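Local coordinates for protein 3-dehydroquinate dehydratase (Enterococcus faecalis, PDB 4PH6) that catalyses the cis-dehydration of 3-dehydroquinate to 3-dehydroshikimate through an imine with an active-site lysine, the third step of the chorismate pathway, at residues P19-P24 against V244-L249; E31-E36 against Q69-R74; D117-A122 against V142-D147. One frame throughout, in Å; residues are numbered along the deposited sequence.

Contact 1 (P19-P24 against V244-L249)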
loop_
_atom_site.group_PDB
_atom_site.type_symbol
_atom_site.label_atom_id
_atom_site.label_comp_id
_atom_site.label_asym_id
_atom_site.label_seq_id
_atom_site.Cartn_x
_atom_site.Cartn_y
_atom_site.Cartn_z
ATOM N N PRO A 19 3.749 5.508 -12.235
ATOM C CA PRO A 19 2.438 6.114 -12.475
ATOM C C PRO A 19 2.537 7.621 -12.637
ATOM O O PRO A 19 3.156 8.293 -11.801
ATOM C CB PRO A 19 1.650 5.770 -11.205
ATOM C CG PRO A 19 2.310 4.558 -10.666
ATOM C CD PRO A 19 3.751 4.660 -11.024
ATOM N N LYS A 20 1.910 8.149 -13.681
ATOM C CA LYS A 20 1.982 9.573 -13.936
ATOM C C LYS A 20 0.982 10.277 -13.045
ATOM O O LYS A 20 -0.088 9.735 -12.749
ATOM C CB LYS A 20 1.731 9.872 -15.415
ATOM C CG LYS A 20 2.690 9.118 -16.342
ATOM C CD LYS A 20 4.147 9.382 -15.951
ATOM C CE LYS A 20 5.154 8.686 -16.875
ATOM N NZ LYS A 20 5.180 7.212 -16.712
ATOM N N ILE A 21 1.343 11.473 -12.598
ATOM C CA ILE A 21 0.527 12.182 -11.632
ATOM C C ILE A 21 -0.372 13.218 -12.288
ATOM O O ILE A 21 0.077 14.022 -13.113
ATOM C CB ILE A 21 1.390 12.862 -10.555
ATOM C CG1 ILE A 21 2.328 11.838 -9.905
ATOM C CG2 ILE A 21 0.523 13.520 -9.522
ATOM C CD1 ILE A 21 3.088 12.374 -8.702
ATOM N N VAL A 22 -1.641 13.168 -11.888
ATOM C CA VAL A 22 -2.709 14.016 -12.385
ATOM C C VAL A 22 -3.226 14.922 -11.283
ATOM O O VAL A 22 -3.675 14.440 -10.243
ATOM C CB VAL A 22 -3.914 13.185 -12.901
ATOM C CG1 VAL A 22 -4.952 14.091 -13.567
ATOM C CG2 VAL A 22 -3.451 12.076 -13.838
ATOM N N VAL A 23 -3.195 16.228 -11.508
ATOM C CA VAL A 23 -3.821 17.144 -10.574
ATOM C C VAL A 23 -5.106 17.673 -11.199
ATOM O O VAL A 23 -5.110 18.096 -12.365
ATOM C CB VAL A 23 -2.872 18.317 -10.165
ATOM C CG1 VAL A 23 -2.403 19.121 -11.377
ATOM C CG2 VAL A 23 -3.551 19.235 -9.157
ATOM N N PRO A 24 -6.216 17.626 -10.431
ATOM C CA PRO A 24 -7.507 18.204 -10.825
ATOM C C PRO A 24 -7.641 19.700 -10.495
ATOM O O PRO A 24 -7.189 20.186 -9.460
ATOM C CB PRO A 24 -8.511 17.391 -10.011
ATOM C CG PRO A 24 -7.759 17.091 -8.741
ATOM C CD PRO A 24 -6.305 16.931 -9.131
ATOM N N VAL A 244 3.542 14.865 -2.026
ATOM C CA VAL A 244 3.652 13.652 -1.218
ATOM C C VAL A 244 3.558 12.435 -2.124
ATOM O O VAL A 244 4.208 11.406 -1.901
ATOM C CB VAL A 244 2.541 13.589 -0.128
ATOM C CG1 VAL A 244 2.434 12.201 0.471
ATOM C CG2 VAL A 244 2.776 14.631 0.958
ATOM N N LEU A 245 2.746 12.578 -3.163
ATOM C CA LEU A 245 2.451 11.492 -4.074
ATOM C C LEU A 245 3.695 11.042 -4.840
ATOM O O LEU A 245 4.015 9.853 -4.893
ATOM C CB LEU A 245 1.358 11.931 -5.043
ATOM C CG LEU A 245 0.414 10.869 -5.567
ATOM C CD1 LEU A 245 -0.019 9.914 -4.434
ATOM C CD2 LEU A 245 -0.790 11.558 -6.211
ATOM N N ARG A 246 4.393 12.006 -5.431
ATOM C CA ARG A 246 5.636 11.718 -6.129
ATOM C C ARG A 246 6.629 11.039 -5.188
ATOM O O ARG A 246 7.234 10.033 -5.549
ATOM C CB ARG A 246 6.246 12.992 -6.710
ATOM C CG ARG A 246 7.436 12.722 -7.606
ATOM C CD ARG A 246 7.001 12.266 -8.987
ATOM N NE ARG A 246 6.591 13.396 -9.815
ATOM C CZ ARG A 246 5.950 13.281 -10.973
ATOM N NH1 ARG A 246 5.631 12.085 -11.436
ATOM N NH2 ARG A 246 5.619 14.364 -11.662
ATOM N N ASN A 247 6.780 11.587 -3.983
ATOM C CA ASN A 247 7.702 11.029 -3.000
ATOM C C ASN A 247 7.310 9.600 -2.650
ATOM O O ASN A 247 8.156 8.711 -2.585
ATOM C CB ASN A 247 7.736 11.874 -1.720
ATOM C CG ASN A 247 8.629 13.098 -1.832
ATOM O OD1 ASN A 247 9.403 13.250 -2.781
ATOM N ND2 ASN A 247 8.536 13.976 -0.836
ATOM N N TYR A 248 6.018 9.383 -2.435
ATOM C CA TYR A 248 5.541 8.063 -2.062
ATOM C C TYR A 248 5.696 7.075 -3.205
ATOM O O TYR A 248 6.033 5.920 -2.974
ATOM C CB TYR A 248 4.090 8.124 -1.596
ATOM C CG TYR A 248 3.967 8.470 -0.123
ATOM C CD1 TYR A 248 3.112 7.757 0.708
ATOM C CD2 TYR A 248 4.724 9.492 0.440
ATOM C CE1 TYR A 248 3.000 8.063 2.052
ATOM C CE2 TYR A 248 4.616 9.805 1.786
ATOM C CZ TYR A 248 3.751 9.087 2.591
ATOM O OH TYR A 248 3.633 9.385 3.933
ATOM N N LEU A 249 5.482 7.526 -4.435
ATOM C CA LEU A 249 5.685 6.666 -5.593
ATOM C C LEU A 249 7.132 6.206 -5.704
ATOM O O LEU A 249 7.399 5.065 -6.075
ATOM C CB LEU A 249 5.274 7.381 -6.881
ATOM C CG LEU A 249 3.775 7.602 -7.095
ATOM C CD1 LEU A 249 3.531 8.327 -8.399
ATOM C CD2 LEU A 249 3.039 6.279 -7.059
HETATM O O HOH W 1 6.033 9.226 -10.987
#
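I21 is the residue to start with: its side chain leaves the strand, points at helix 244-249 and wedges between L245, R246 and L249. With chi1 at -54°, CG1 lies anti to the carbonyl carbon and carries CD1 forward until it meets the helix backbone, 3.5 Å from R246 N. The other branch, CG2, rests against L245 CD2 at 4.1 Å, while I21 CG1 has L249 CD1 at 4.0 Å on its way out. L249 also reaches the start of the segment, where its CD1 sits 3.4 Å from P19 O and its CD2 lies near the proline ring. This is the tight part, mostly methyl and methylene groups against each other, with two methyls pressed on backbone atoms and no direct hydrogen bond between strand and helix. The two run nearly antiparallel, at 164°, as expected in a (beta/alpha)8 barrel: strand 20-25 is the first of the parallel strands, and helix 242-251, the last in the chain, packs on its outer side, so the contact brings the two ends of the barrel sequence together. V22, which points away from the helix, packs on the neighbouring strands 226-228 and 47-51. The looser, polar border belongs to R246. Its chain bends at chi2 and chi3 and folds back over I21, laying one face of the guanidinium on I21 CD1, which sits 3.6 Å above the plane and off toward the rim. At the guanidinium's edge, in its plane, a water accepts from R246 NH1 at 2.9 Å and donates to P19 O at 3.1 Å. The guanidinium's main partners are D46, with NH1, and D44, with NE. Further round the helix Y248 turns to the second subunit and stacks on that chain's own Y248.

Contact 2 (E31-E36 against Q69-R74); sequences EDILAE and QQVMER
Both L34 and R74 have CG anti to their own carbonyl carbon (chi1 -67° and -65°), and that choice sends the leucine branches and the arginine chain across one another in the groove between the helices. R74 stays extended from CG to NE. Its guanidinium then lies broadside to L34, with L34 CD1 3.8 Å above the centre of one face. The group's rotation is set from its own side of the contact, since R74 NH1 donates to Q70 O at 2.7 Å. Q70 O lies close to the guanidinium plane, though the donor sits above the carbonyl plane. The second leucine branch turns to the helix itself: L34 CD2 meets Q70 CB at 3.7 Å and V71 CG2 at 3.9 Å. Deeper still, V71 CG2 closes on I33 CG2 at 3.6 Å, the two side chains crossing. Nothing polar joins the two segments directly. Segments 31-36 and 69-73 run at 23°, their axes 9.2 Å apart at closest, as parts of neighbouring outer helices of the barrel. Beneath them I33 packs on I25 of strand 20-25, and V71 on L80 of strand 80-83.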
loop_
_atom_site.group_PDB
_atom_site.type_symbol
_atom_site.label_atom_id
_atom_site.label_comp_id
_atom_site.label_asym_id
_atom_site.label_seq_id
_atom_site.Cartn_x
_atom_site.Cartn_y
_atom_site.Cartn_z
ATOM N N GLU A 31 -11.550 32.760 -13.402
ATOM C CA GLU A 31 -10.363 33.430 -12.886
ATOM C C GLU A 31 -9.510 32.527 -12.002
ATOM O O GLU A 31 -8.283 32.539 -12.086
ATOM C CB GLU A 31 -10.785 34.672 -12.115
ATOM C CG GLU A 31 -9.642 35.444 -11.513
ATOM C CD GLU A 31 -10.110 36.718 -10.867
ATOM O OE1 GLU A 31 -10.674 36.646 -9.751
ATOM O OE2 GLU A 31 -9.917 37.788 -11.483
ATOM N N ASP A 32 -10.168 31.745 -11.154
ATOM C CA ASP A 32 -9.465 30.798 -10.302
ATOM C C ASP A 32 -9.004 29.569 -11.087
ATOM O O ASP A 32 -7.999 28.953 -10.740
ATOM C CB ASP A 32 -10.348 30.376 -9.132
ATOM C CG ASP A 32 -10.421 31.434 -8.067
ATOM O OD1 ASP A 32 -11.439 31.495 -7.350
ATOM O OD2 ASP A 32 -9.461 32.216 -7.951
ATOM N N ILE A 33 -9.731 29.220 -12.143
ATOM C CA ILE A 33 -9.342 28.089 -12.983
ATOM C C ILE A 33 -8.042 28.410 -13.726
ATOM O O ILE A 33 -7.139 27.576 -13.790
ATOM C CB ILE A 33 -10.471 27.702 -13.974
ATOM C CG1 ILE A 33 -11.562 26.906 -13.250
ATOM C CG2 ILE A 33 -9.928 26.882 -15.133
ATOM C CD1 ILE A 33 -12.826 26.686 -14.069
ATOM N N LEU A 34 -7.935 29.624 -14.253
ATOM C CA LEU A 34 -6.699 30.058 -14.903
ATOM C C LEU A 34 -5.535 30.149 -13.911
ATOM O O LEU A 34 -4.421 29.731 -14.233
ATOM C CB LEU A 34 -6.894 31.412 -15.602
ATOM C CG LEU A 34 -7.842 31.374 -16.807
ATOM C CD1 LEU A 34 -7.917 32.721 -17.526
ATOM C CD2 LEU A 34 -7.443 30.256 -17.751
ATOM N N ALA A 35 -5.785 30.684 -12.716
ATOM C CA ALA A 35 -4.724 30.786 -11.719
ATOM C C ALA A 35 -4.149 29.408 -11.391
ATOM O O ALA A 35 -2.924 29.224 -11.389
ATOM C CB ALA A 35 -5.227 31.480 -10.449
ATOM N N GLU A 36 -5.032 28.446 -11.144
ATOM C CA GLU A 36 -4.614 27.101 -10.767
ATOM C C GLU A 36 -3.922 26.381 -11.935
ATOM O O GLU A 36 -3.097 25.493 -11.731
ATOM C CB GLU A 36 -5.810 26.293 -10.260
ATOM C CG GLU A 36 -6.408 26.842 -8.978
ATOM C CD GLU A 36 -7.401 25.897 -8.323
ATOM O OE1 GLU A 36 -7.518 24.733 -8.767
ATOM O OE2 GLU A 36 -8.068 26.320 -7.351
ATOM N N GLN A 69 -8.908 26.976 -24.084
ATOM C CA GLN A 69 -7.752 27.505 -24.802
ATOM C C GLN A 69 -6.787 28.245 -23.875
ATOM O O GLN A 69 -5.575 28.019 -23.910
ATOM C CB GLN A 69 -8.211 28.431 -25.931
ATOM C CG GLN A 69 -8.420 27.717 -27.248
ATOM C CD GLN A 69 -7.141 27.056 -27.761
ATOM O OE1 GLN A 69 -6.027 27.532 -27.507
ATOM N NE2 GLN A 69 -7.300 25.971 -28.505
ATOM N N GLN A 70 -7.341 29.111 -23.032
ATOM C CA GLN A 70 -6.571 29.872 -22.055
ATOM C C GLN A 70 -5.921 29.003 -20.966
ATOM O O GLN A 70 -4.839 29.324 -20.460
ATOM C CB GLN A 70 -7.482 30.914 -21.429
ATOM C CG GLN A 70 -8.074 31.851 -22.471
ATOM C CD GLN A 70 -9.180 32.713 -21.923
ATOM O OE1 GLN A 70 -10.028 32.246 -21.168
ATOM N NE2 GLN A 70 -9.175 33.988 -22.298
ATOM N N VAL A 71 -6.594 27.915 -20.605
ATOM C CA VAL A 71 -6.054 26.943 -19.666
ATOM C C VAL A 71 -4.845 26.233 -20.266
ATOM O O VAL A 71 -3.798 26.136 -19.633
ATOM C CB VAL A 71 -7.115 25.899 -19.268
ATOM C CG1 VAL A 71 -6.460 24.625 -18.775
ATOM C CG2 VAL A 71 -8.045 26.472 -18.228
ATOM N N MET A 72 -4.995 25.761 -21.502
ATOM C CA MET A 72 -3.903 25.100 -22.220
ATOM C C MET A 72 -2.660 25.977 -22.358
ATOM O O MET A 72 -1.531 25.502 -22.202
ATOM C CB MET A 72 -4.372 24.668 -23.603
ATOM C CG MET A 72 -3.289 24.036 -24.438
ATOM S SD MET A 72 -2.971 22.380 -23.845
ATOM C CE MET A 72 -4.514 21.564 -24.298
ATOM N N GLU A 73 -2.870 27.257 -22.659
ATOM C CA GLU A 73 -1.756 28.181 -22.860
ATOM C C GLU A 73 -0.878 28.307 -21.628
ATOM O O GLU A 73 0.322 28.569 -21.755
ATOM C CB GLU A 73 -2.258 29.566 -23.261
ATOM C CG GLU A 73 -2.922 29.611 -24.613
ATOM C CD GLU A 73 -3.359 31.012 -24.978
ATOM O OE1 GLU A 73 -3.652 31.799 -24.051
ATOM O OE2 GLU A 73 -3.391 31.332 -26.191
ATOM N N ARG A 74 -1.477 28.115 -20.448
ATOM C CA ARG A 74 -0.769 28.230 -19.166
ATOM C C ARG A 74 -0.242 26.891 -18.611
ATOM O O ARG A 74 0.260 26.845 -17.491
ATOM C CB ARG A 74 -1.695 28.873 -18.113
ATOM C CG ARG A 74 -2.105 30.323 -18.389
ATOM C CD ARG A 74 -3.411 30.696 -17.672
ATOM N NE ARG A 74 -3.731 32.121 -17.794
ATOM C CZ ARG A 74 -4.252 32.694 -18.880
ATOM N NH1 ARG A 74 -4.511 31.977 -19.974
ATOM N NH2 ARG A 74 -4.507 34.000 -18.880
#

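Contact 3 (D117-A122 against V142-D147)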
loop_
_atom_site.group_PDB
_atom_site.type_symbol
_atom_site.label_atom_id
_atom_site.label_comp_id
_atom_site.label_asym_id
_atom_site.label_seq_id
_atom_site.Cartn_x
_atom_site.Cartn_y
_atom_site.Cartn_z
ATOM N N ASP A 117 -12.307 12.469 -21.220
ATOM C CA ASP A 117 -12.954 11.536 -20.324
ATOM C C ASP A 117 -14.401 11.255 -20.774
ATOM O O ASP A 117 -15.212 12.172 -20.907
ATOM C CB ASP A 117 -12.935 12.091 -18.887
ATOM C CG ASP A 117 -13.633 11.175 -17.886
ATOM O OD1 ASP A 117 -14.872 11.057 -17.966
ATOM O OD2 ASP A 117 -12.959 10.617 -16.989
ATOM N N ILE A 118 -14.719 9.981 -20.989
ATOM C CA ILE A 118 -16.065 9.569 -21.363
ATOM C C ILE A 118 -16.500 8.380 -20.504
ATOM O O ILE A 118 -15.823 7.363 -20.441
ATOM C CB ILE A 118 -16.156 9.183 -22.846
ATOM C CG1 ILE A 118 -15.743 10.363 -23.729
ATOM C CG2 ILE A 118 -17.581 8.692 -23.201
ATOM C CD1 ILE A 118 -15.704 10.041 -25.202
ATOM N N GLU A 119 -17.627 8.520 -19.827
ATOM C CA GLU A 119 -18.104 7.451 -18.968
ATOM C C GLU A 119 -18.597 6.253 -19.780
ATOM O O GLU A 119 -19.400 6.396 -20.701
ATOM C CB GLU A 119 -19.185 7.982 -18.038
ATOM C CG GLU A 119 -18.626 9.034 -17.105
ATOM C CD GLU A 119 -19.654 9.668 -16.200
ATOM O OE1 GLU A 119 -20.855 9.331 -16.296
ATOM O OE2 GLU A 119 -19.249 10.527 -15.391
ATOM N N LEU A 120 -18.065 5.082 -19.435
ATOM C CA LEU A 120 -18.447 3.818 -20.052
ATOM C C LEU A 120 -19.956 3.690 -20.231
ATOM O O LEU A 120 -20.420 3.234 -21.274
ATOM C CB LEU A 120 -17.921 2.641 -19.213
ATOM C CG LEU A 120 -18.420 1.219 -19.520
ATOM C CD1 LEU A 120 -17.947 0.730 -20.896
ATOM C CD2 LEU A 120 -18.014 0.225 -18.426
ATOM N N PHE A 121 -20.718 4.077 -19.217
ATOM C CA PHE A 121 -22.157 3.841 -19.156
ATOM C C PHE A 121 -23.054 4.876 -19.849
ATOM O O PHE A 121 -24.201 4.705 -19.905
ATOM C CB PHE A 121 -22.666 3.584 -17.724
ATOM C CG PHE A 121 -22.204 2.288 -17.144
ATOM C CD1 PHE A 121 -21.658 2.239 -15.920
ATOM C CD2 PHE A 121 -22.278 1.146 -17.846
ATOM C CE1 PHE A 121 -21.203 1.074 -15.386
ATOM C CE2 PHE A 121 -21.810 -0.031 -17.321
ATOM C CZ PHE A 121 -21.275 -0.072 -16.086
ATOM N N ALA A 122 -22.482 5.937 -20.365
ATOM C CA ALA A 122 -23.219 6.914 -21.114
ATOM C C ALA A 122 -23.637 6.275 -22.390
ATOM O O ALA A 122 -23.096 5.322 -22.773
ATOM C CB ALA A 122 -22.386 8.141 -21.395
ATOM N N VAL A 142 -10.207 8.554 -22.657
ATOM C CA VAL A 142 -10.253 7.843 -21.381
ATOM C C VAL A 142 -11.690 7.441 -21.097
ATOM O O VAL A 142 -12.497 8.284 -20.719
ATOM C CB VAL A 142 -9.719 8.688 -20.194
ATOM C CG1 VAL A 142 -9.777 7.874 -18.905
ATOM C CG2 VAL A 142 -8.299 9.165 -20.455
ATOM N N LEU A 143 -12.012 6.163 -21.306
ATOM C CA LEU A 143 -13.304 5.631 -20.877
ATOM C C LEU A 143 -13.182 5.337 -19.398
ATOM O O LEU A 143 -12.105 5.006 -18.916
ATOM C CB LEU A 143 -13.712 4.372 -21.654
ATOM C CG LEU A 143 -14.070 4.579 -23.132
ATOM C CD1 LEU A 143 -14.902 3.419 -23.676
ATOM C CD2 LEU A 143 -14.767 5.916 -23.383
ATOM N N CYS A 144 -14.278 5.474 -18.668
ATOM C CA CYS A 144 -14.178 5.441 -17.229
ATOM C C CYS A 144 -15.478 5.111 -16.541
ATOM O O CYS A 144 -16.572 5.337 -17.074
ATOM C CB CYS A 144 -13.676 6.782 -16.731
ATOM S SG CYS A 144 -14.765 8.082 -17.249
ATOM N N ASN A 145 -15.343 4.584 -15.334
ATOM C CA ASN A 145 -16.503 4.285 -14.518
ATOM C C ASN A 145 -16.220 4.599 -13.056
ATOM O O ASN A 145 -15.121 4.375 -12.564
ATOM C CB ASN A 145 -16.917 2.824 -14.698
ATOM C CG ASN A 145 -18.010 2.408 -13.740
ATOM O OD1 ASN A 145 -17.810 1.538 -12.910
ATOM N ND2 ASN A 145 -19.170 3.058 -13.834
ATOM N N HIS A 146 -17.213 5.145 -12.372
ATOM C CA HIS A 146 -17.070 5.475 -10.961
ATOM C C HIS A 146 -18.259 4.991 -10.177
ATOM O O HIS A 146 -19.400 5.301 -10.518
ATOM C CB HIS A 146 -16.936 6.983 -10.758
ATOM C CG HIS A 146 -15.773 7.579 -11.478
ATOM N ND1 HIS A 146 -15.813 7.865 -12.819
ATOM C CD2 HIS A 146 -14.540 7.917 -11.046
ATOM C CE1 HIS A 146 -14.637 8.359 -13.187
ATOM N NE2 HIS A 146 -13.860 8.413 -12.125
ATOM N N ASP A 147 -17.987 4.244 -9.115
ATOM C CA ASP A 147 -19.020 3.890 -8.155
ATOM C C ASP A 147 -18.632 4.465 -6.807
ATOM O O ASP A 147 -17.704 3.972 -6.181
ATOM C CB ASP A 147 -19.180 2.379 -8.064
ATOM C CG ASP A 147 -20.473 1.971 -7.377
ATOM O OD1 ASP A 147 -20.905 2.669 -6.432
ATOM O OD2 ASP A 147 -21.052 0.951 -7.783
HETATM O O HOH W 2 -19.405 4.754 -16.677
#
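I118 bonds to the parallel partner strand on either side of L143, through N to V142 and through O to C144. I118 N donates to V142 O at 2.8 Å and nearly straight (169°), whereas the bond from C144 N to I118 O is weak and bent (127°). L120 N, just past the strand in the turn from E119 to A122, gives C144 O a good bond at 2.8 Å. C144 O also accepts a hydrogen bond from a water at 2.9 Å, and the same water accepts from F121 N, tying the turn to the strand. The D117 carboxylate swings beside C144 SG, which lies 3.1 Å from D117 OD1, and OD2 forms a salt bridge to R85. E119 shares that arginine and also bonds T86. N145 OD1 goes to R160, while its ND2 bonds weakly to the same water and rests 3.2 Å from F121 CE1, the amide turned 81° to the ring. H146 N is taken by E89, and H146 NE2 is bonded to K173. These are the two parallel strands of a TIM-barrel beta-alpha-beta unit (with helix 124-136), their ends bearing the predicted type I dehydroquinase site: proton-shuttling H146, Schiff-base K173 and substrate-binding R85.

Overall arrangement
All three contacts belong to one (beta/alpha)8 barrel but sample different layers. Contact 3 lies in the barrel wall itself, about 9 Å from the chain's centre, and is built from backbone bonds and buried charged side chains leading into the predicted active site. Contact 1 is also buried, yet joins a strand of the same sheet to a helix outside it, by apolar packing with one bridging water. Contact 2, about 19 Å from the centre and partly exposed, is helix against helix: aliphatic side chains with an arginine face laid on a leucine. Contacts 1 and 2 are linked by sequence, strand 20-25 leading into helix 30-40, while contact 3 is across the chain's centre from both.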